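Local coordinates for protein ubiquinol-cytochrome C chaperone (Brucella abortus NCTC 8038, PDB 6RWT) that probably acts as a chaperone in assembly of respiratory complex III, binding newly made cytochrome b as its mitochondrial homolog Cbp3 does, at residues Tyr47-Leu58 with Phe108-Leu119. Residues are numbered along the deposited sequence; the frame is centred on the assembly and turned at random.
Sequences YEMLSLHIFLAL and FYGRVGAYGAAL
Phe55 drives its ring into helix 108-119 as a knob among Val112, Tyr115, Gly116 and Leu119. Extended away from its own backbone N (chi1 154°), the ring rests its tip against the Gly116 backbone, Phe55 CZ 3.4 Å from Gly116 N. Tyr115 CB makes a CH-pi contact over one face, 3.9 Å from the centroid of the Phe55 ring, and the Tyr115 ring turns its edge to that face with the planes at 66°. Leu119 CD1 meets the rim of Phe55 near its plane. In return, Phe108 is a knob among Tyr47, Ser51, Ile54 and Leu58; the small Ser51 side chain lets the ring edge close in, Ser51 CB 3.9 Å from Phe108 CD1, and its backbone carbonyl oxygen lies in the ring plane. This reciprocal knobs-into-holes packing joins helices 43-61 and 100-120 of the all-helical chaperone; segments 47-58 and 108-119 cross at -57°, and Phe79 of helix 66-89 also meets Phe108. Polar contacts line one end. Arg111, long enough to reach helix 43-61, forms a salt bridge in which both NH1 (2.9 Å) and NH2 donate to Glu48 OE2, NH1 on its syn lone pair, NH2 from above the steeply inclined carboxylate plane. One water links Tyr47 OH to Arg111 NH1; another donates to Glu48 O and OE1 and accepts from Tyr115 OH, also hydrogen-bonded with Asn134 ND2.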
ATOM      1  N   TYR A  47       3.546  -5.113   8.393  1.00 15.19           N
ATOM      2  CA  TYR A  47       2.519  -4.065   8.249  1.00 15.04           C
ATOM      3  C   TYR A  47       3.075  -2.813   7.525  1.00 15.04           C
ATOM      4  O   TYR A  47       2.384  -2.228   6.670  1.00 14.66           O
ATOM      5  CB  TYR A  47       1.867  -3.693   9.606  1.00 15.47           C
ATOM      6  CG  TYR A  47       1.071  -2.402   9.510  1.00 15.70           C
ATOM      7  CD1 TYR A  47      -0.262  -2.407   9.110  1.00 16.38           C
ATOM      8  CD2 TYR A  47       1.688  -1.158   9.726  1.00 16.27           C
ATOM      9  CE1 TYR A  47      -0.978  -1.221   8.975  1.00 16.67           C
ATOM     10  CE2 TYR A  47       0.989   0.034   9.577  1.00 16.96           C
ATOM     11  CZ  TYR A  47      -0.342   0.005   9.200  1.00 16.84           C
ATOM     12  OH  TYR A  47      -1.037   1.184   9.034  1.00 18.23           O
ATOM     13  N   GLU A  48       4.306  -2.393   7.855  1.00 15.20           N
ATOM     14  CA  GLU A  48       4.882  -1.208   7.197  1.00 15.66           C
ATOM     15  C   GLU A  48       5.007  -1.441   5.683  1.00 15.77           C
ATOM     16  O   GLU A  48       4.736  -0.539   4.888  1.00 15.79           O
ATOM     17  CB  GLU A  48       6.242  -0.797   7.799  1.00 17.44           C
ATOM     18  CG  GLU A  48       6.231  -0.311   9.254  1.00 18.04           C
ATOM     19  CD  GLU A  48       5.335   0.898   9.524  1.00 18.92           C
ATOM     20  OE1 GLU A  48       5.027   1.671   8.590  1.00 19.80           O
ATOM     21  OE2 GLU A  48       4.946   1.102  10.703  1.00 21.66           O
ATOM     22  N   MET A  49       5.401  -2.644   5.277  1.00 15.99           N
ATOM     23  CA  MET A  49       5.491  -2.952   3.841  1.00 16.23           C
ATOM     24  C   MET A  49       4.107  -3.059   3.178  1.00 15.17           C
ATOM     25  O   MET A  49       3.910  -2.529   2.071  1.00 15.23           O
ATOM     26  CB  MET A  49       6.330  -4.217   3.584  1.00 16.89           C
ATOM     27  CG  MET A  49       7.826  -4.077   3.912  1.00 18.05           C
ATOM     28  SD  MET A  49       8.686  -2.786   2.975  1.00 21.33           S
ATOM     29  CE  MET A  49       8.602  -1.438   4.133  1.00 21.03           C
ATOM     30  N   LEU A  50       3.134  -3.688   3.833  1.00 14.63           N
ATOM     31  CA  LEU A  50       1.789  -3.754   3.240  1.00 14.50           C
ATOM     32  C   LEU A  50       1.174  -2.354   3.084  1.00 14.80           C
ATOM     33  O   LEU A  50       0.681  -2.003   2.014  1.00 14.86           O
ATOM     34  CB  LEU A  50       0.862  -4.671   4.043  1.00 15.21           C
ATOM     35  CG  LEU A  50      -0.560  -4.851   3.486  1.00 16.51           C
ATOM     36  CD1 LEU A  50      -0.582  -5.521   2.114  1.00 17.70           C
ATOM     37  CD2 LEU A  50      -1.418  -5.626   4.470  1.00 17.18           C
ATOM     38  N   SER A  51       1.224  -1.560   4.155  1.00 14.20           N
ATOM     39  CA  SER A  51       0.678  -0.196   4.136  1.00 15.31           C
ATOM     40  C   SER A  51       1.362   0.709   3.097  1.00 15.20           C
ATOM     41  O   SER A  51       0.690   1.512   2.439  1.00 15.76           O
ATOM     42  CB  SER A  51       0.717   0.434   5.543  1.00 16.07           C
ATOM     43  OG  SER A  51       2.032   0.560   6.047  1.00 17.27           O
ATOM     44  N   LEU A  52       2.683   0.567   2.934  1.00 15.58           N
ATOM     45  CA  LEU A  52       3.406   1.311   1.892  1.00 16.05           C
ATOM     46  C   LEU A  52       2.850   1.004   0.492  1.00 16.32           C
ATOM     47  O   LEU A  52       2.635   1.922  -0.305  1.00 16.66           O
ATOM     48  CB  LEU A  52       4.914   1.005   1.961  1.00 16.30           C
ATOM     49  CG  LEU A  52       5.811   1.550   0.847  1.00 17.51           C
ATOM     50  CD1 LEU A  52       5.753   3.070   0.799  1.00 17.86           C
ATOM     51  CD2 LEU A  52       7.249   1.078   1.045  1.00 18.97           C
ATOM     52  N   HIS A  53       2.644  -0.283   0.200  1.00 15.67           N
ATOM     53  CA  HIS A  53       2.175  -0.711  -1.126  1.00 15.57           C
ATOM     54  C   HIS A  53       0.688  -0.380  -1.360  1.00 14.67           C
ATOM     55  O   HIS A  53       0.300   0.016  -2.471  1.00 16.20           O
ATOM     56  CB  HIS A  53       2.518  -2.200  -1.370  1.00 16.51           C
ATOM     57  CG  HIS A  53       3.983  -2.438  -1.594  1.00 16.72           C
ATOM     58  ND1 HIS A  53       4.911  -2.491  -0.571  1.00 16.46           N
ATOM     59  CD2 HIS A  53       4.685  -2.596  -2.741  1.00 18.06           C
ATOM     60  CE1 HIS A  53       6.118  -2.680  -1.085  1.00 17.32           C
ATOM     61  NE2 HIS A  53       6.007  -2.734  -2.400  1.00 18.50           N
ATOM     62  N   ILE A  54      -0.132  -0.487  -0.311  1.00 14.76           N
ATOM     63  CA  ILE A  54      -1.522  -0.027  -0.370  1.00 15.60           C
ATOM     64  C   ILE A  54      -1.583   1.495  -0.629  1.00 15.39           C
ATOM     65  O   ILE A  54      -2.318   1.950  -1.518  1.00 15.23           O
ATOM     66  CB  ILE A  54      -2.303  -0.424   0.917  1.00 15.29           C
ATOM     67  CG1 ILE A  54      -2.479  -1.944   0.995  1.00 16.12           C
ATOM     68  CG2 ILE A  54      -3.650   0.293   1.005  1.00 15.05           C
ATOM     69  CD1 ILE A  54      -3.507  -2.544   0.045  1.00 16.48           C
ATOM     70  N   PHE A  55      -0.778   2.266   0.112  1.00 15.08           N
ATOM     71  CA  PHE A  55      -0.668   3.702  -0.116  1.00 16.08           C
ATOM     72  C   PHE A  55      -0.363   4.025  -1.590  1.00 15.50           C
ATOM     73  O   PHE A  55      -0.978   4.909  -2.180  1.00 16.24           O
ATOM     74  CB  PHE A  55       0.407   4.354   0.785  1.00 16.75           C
ATOM     75  CG  PHE A  55       0.989   5.604   0.188  1.00 19.41           C
ATOM     76  CD1 PHE A  55       0.324   6.810   0.303  1.00 20.77           C
ATOM     77  CD2 PHE A  55       2.172   5.558  -0.557  1.00 19.93           C
ATOM     78  CE1 PHE A  55       0.829   7.958  -0.301  1.00 22.55           C
ATOM     79  CE2 PHE A  55       2.675   6.692  -1.169  1.00 20.46           C
ATOM     80  CZ  PHE A  55       2.003   7.896  -1.033  1.00 22.19           C
ATOM     81  N   LEU A  56       0.628   3.344  -2.163  1.00 15.55           N
ATOM     82  CA  LEU A  56       1.006   3.604  -3.562  1.00 15.92           C
ATOM     83  C   LEU A  56      -0.178   3.420  -4.512  1.00 16.54           C
ATOM     84  O   LEU A  56      -0.378   4.233  -5.423  1.00 17.85           O
ATOM     85  CB  LEU A  56       2.194   2.736  -3.998  1.00 16.59           C
ATOM     86  CG  LEU A  56       3.577   3.262  -3.600  1.00 17.97           C
ATOM     87  CD1 LEU A  56       4.626   2.156  -3.604  1.00 18.77           C
ATOM     88  CD2 LEU A  56       4.008   4.410  -4.508  1.00 19.65           C
ATOM     89  N   ALA A  57      -0.965   2.371  -4.290  1.00 15.37           N
ATOM     90  CA  ALA A  57      -2.177   2.139  -5.105  1.00 16.93           C
ATOM     91  C   ALA A  57      -3.235   3.244  -4.936  1.00 17.04           C
ATOM     92  O   ALA A  57      -3.755   3.772  -5.924  1.00 17.28           O
ATOM     93  CB  ALA A  57      -2.780   0.778  -4.786  1.00 17.21           C
ATOM     94  N   LEU A  58      -3.548   3.587  -3.692  1.00 16.89           N
ATOM     95  CA  LEU A  58      -4.543   4.634  -3.411  1.00 17.66           C
ATOM     96  C   LEU A  58      -4.107   5.999  -3.958  1.00 18.92           C
ATOM     97  O   LEU A  58      -4.929   6.738  -4.511  1.00 20.02           O
ATOM     98  CB  LEU A  58      -4.827   4.738  -1.905  1.00 18.65           C
ATOM     99  CG  LEU A  58      -5.340   3.485  -1.174  1.00 21.11           C
ATOM    100  CD1 LEU A  58      -5.631   3.783   0.295  1.00 21.03           C
ATOM    101  CD2 LEU A  58      -6.546   2.847  -1.840  1.00 21.65           C
ATOM    102  N   PHE A 108      -2.987   4.642   9.745  1.00 19.17           N
ATOM    103  CA  PHE A 108      -2.675   4.501   8.324  1.00 18.57           C
ATOM    104  C   PHE A 108      -2.596   5.862   7.616  1.00 18.83           C
ATOM    105  O   PHE A 108      -1.520   6.259   7.152  1.00 19.81           O
ATOM    106  CB  PHE A 108      -3.677   3.574   7.599  1.00 18.20           C
ATOM    107  CG  PHE A 108      -3.444   3.490   6.109  1.00 17.45           C
ATOM    108  CD1 PHE A 108      -2.312   2.846   5.603  1.00 17.32           C
ATOM    109  CD2 PHE A 108      -4.296   4.117   5.213  1.00 18.00           C
ATOM    110  CE1 PHE A 108      -2.073   2.788   4.233  1.00 17.44           C
ATOM    111  CE2 PHE A 108      -4.059   4.067   3.839  1.00 18.08           C
ATOM    112  CZ  PHE A 108      -2.934   3.407   3.347  1.00 17.34           C
ATOM    113  N   TYR A 109      -3.712   6.573   7.526  1.00 19.54           N
ATOM    114  CA  TYR A 109      -3.760   7.814   6.735  1.00 21.28           C
ATOM    115  C   TYR A 109      -2.790   8.898   7.232  1.00 21.86           C
ATOM    116  O   TYR A 109      -2.183   9.611   6.423  1.00 23.53           O
ATOM    117  CB  TYR A 109      -5.196   8.357   6.637  1.00 21.95           C
ATOM    118  CG  TYR A 109      -6.109   7.501   5.767  1.00 21.95           C
ATOM    119  CD1 TYR A 109      -5.925   7.428   4.385  1.00 22.93           C
ATOM    120  CD2 TYR A 109      -7.158   6.759   6.325  1.00 21.84           C
ATOM    121  CE1 TYR A 109      -6.749   6.639   3.586  1.00 22.68           C
ATOM    122  CE2 TYR A 109      -7.986   5.971   5.534  1.00 22.02           C
ATOM    123  CZ  TYR A 109      -7.781   5.912   4.162  1.00 23.04           C
ATOM    124  OH  TYR A 109      -8.610   5.132   3.368  1.00 25.70           O
ATOM    125  N   GLY A 110      -2.624   9.006   8.549  1.00 22.39           N
ATOM    126  CA  GLY A 110      -1.701   9.981   9.131  1.00 24.02           C
ATOM    127  C   GLY A 110      -0.236   9.735   8.810  1.00 25.27           C
ATOM    128  O   GLY A 110       0.485  10.663   8.425  1.00 29.16           O
ATOM    129  N   ARG A 111       0.205   8.486   8.945  1.00 21.66           N
ATOM    130  CA  ARG A 111       1.627   8.159   8.805  1.00 22.08           C
ATOM    131  C   ARG A 111       2.087   8.037   7.353  1.00 20.65           C
ATOM    132  O   ARG A 111       3.259   8.273   7.075  1.00 22.49           O
ATOM    133  CB  ARG A 111       1.979   6.894   9.594  1.00 21.55           C
ATOM    134  CG  ARG A 111       1.791   7.069  11.097  1.00 22.31           C
ATOM    135  CD  ARG A 111       1.958   5.784  11.888  1.00 22.49           C
ATOM    136  NE  ARG A 111       3.349   5.341  12.023  1.00 23.02           N
ATOM    137  CZ  ARG A 111       3.837   4.149  11.668  1.00 21.50           C
ATOM    138  NH1 ARG A 111       3.077   3.220  11.083  1.00 21.65           N
ATOM    139  NH2 ARG A 111       5.126   3.885  11.880  1.00 22.31           N
ATOM    140  N   VAL A 112       1.189   7.662   6.435  1.00 21.88           N
ATOM    141  CA  VAL A 112       1.547   7.570   5.004  1.00 21.87           C
ATOM    142  C   VAL A 112       1.401   8.905   4.250  1.00 23.20           C
ATOM    143  O   VAL A 112       1.885   9.026   3.125  1.00 21.58           O
ATOM    144  CB  VAL A 112       0.793   6.441   4.241  1.00 20.86           C
ATOM    145  CG1 VAL A 112       0.999   5.091   4.926  1.00 21.11           C
ATOM    146  CG2 VAL A 112      -0.688   6.758   4.043  1.00 21.70           C
ATOM    147  N   GLY A 113       0.748   9.901   4.859  1.00 25.06           N
ATOM    148  CA  GLY A 113       0.629  11.241   4.259  1.00 26.68           C
ATOM    149  C   GLY A 113       1.967  11.875   3.898  1.00 25.55           C
ATOM    150  O   GLY A 113       2.082  12.530   2.860  1.00 27.60           O
ATOM    151  N   ALA A 114       2.979  11.661   4.746  1.00 26.90           N
ATOM    152  CA  ALA A 114       4.343  12.122   4.467  1.00 28.17           C
ATOM    153  C   ALA A 114       4.917  11.531   3.178  1.00 26.18           C
ATOM    154  O   ALA A 114       5.661  12.209   2.474  1.00 27.96           O
ATOM    155  CB  ALA A 114       5.269  11.828   5.639  1.00 30.54           C
ATOM    156  N   TYR A 115       4.569  10.278   2.869  1.00 22.96           N
ATOM    157  CA  TYR A 115       4.983   9.653   1.602  1.00 21.70           C
ATOM    158  C   TYR A 115       4.373  10.383   0.394  1.00 22.80           C
ATOM    159  O   TYR A 115       5.055  10.640  -0.602  1.00 21.97           O
ATOM    160  CB  TYR A 115       4.591   8.157   1.527  1.00 20.99           C
ATOM    161  CG  TYR A 115       5.117   7.219   2.608  1.00 20.33           C
ATOM    162  CD1 TYR A 115       6.298   7.481   3.309  1.00 22.35           C
ATOM    163  CD2 TYR A 115       4.446   6.019   2.888  1.00 20.13           C
ATOM    164  CE1 TYR A 115       6.782   6.596   4.262  1.00 22.22           C
ATOM    165  CE2 TYR A 115       4.930   5.122   3.832  1.00 20.52           C
ATOM    166  CZ  TYR A 115       6.085   5.410   4.527  1.00 21.15           C
ATOM    167  OH  TYR A 115       6.548   4.509   5.469  1.00 21.65           O
ATOM    168  N   GLY A 116       3.084  10.701   0.491  1.00 22.78           N
ATOM    169  CA  GLY A 116       2.382  11.445  -0.555  1.00 23.63           C
ATOM    170  C   GLY A 116       2.963  12.834  -0.815  1.00 25.16           C
ATOM    171  O   GLY A 116       3.180  13.211  -1.967  1.00 24.56           O
ATOM    172  N   ALA A 117       3.214  13.594   0.249  1.00 25.98           N
ATOM    173  CA  ALA A 117       3.810  14.934   0.104  1.00 27.08           C
ATOM    174  C   ALA A 117       5.211  14.870  -0.514  1.00 26.65           C
ATOM    175  O   ALA A 117       5.545  15.668  -1.392  1.00 27.61           O
ATOM    176  CB  ALA A 117       3.861  15.643   1.449  1.00 30.11           C
ATOM    177  N   ALA A 118       6.023  13.919  -0.056  1.00 26.00           N
ATOM    178  CA  ALA A 118       7.376  13.743  -0.589  1.00 25.37           C
ATOM    179  C   ALA A 118       7.364  13.353  -2.076  1.00 25.56           C
ATOM    180  O   ALA A 118       8.127  13.910  -2.864  1.00 27.19           O
ATOM    181  CB  ALA A 118       8.157  12.727   0.236  1.00 24.39           C
ATOM    182  N   LEU A 119       6.479  12.425  -2.458  1.00 23.66           N
ATOM    183  CA  LEU A 119       6.346  12.006  -3.858  1.00 23.80           C
ATOM    184  C   LEU A 119       5.849  13.143  -4.762  1.00 24.75           C
ATOM    185  O   LEU A 119       6.411  13.371  -5.836  1.00 25.35           O
ATOM    186  CB  LEU A 119       5.417  10.784  -3.998  1.00 23.30           C
ATOM    187  CG  LEU A 119       5.995   9.433  -3.550  1.00 23.48           C
ATOM    188  CD1 LEU A 119       4.888   8.392  -3.518  1.00 24.39           C
ATOM    189  CD2 LEU A 119       7.129   8.972  -4.457  1.00 25.02           C
TER
HETATM  190  O   HOH W   1       0.609   3.417   9.408  1.00 19.77           O
HETATM  191  O   HOH W   2       5.447   2.114   5.822  1.00 20.49           O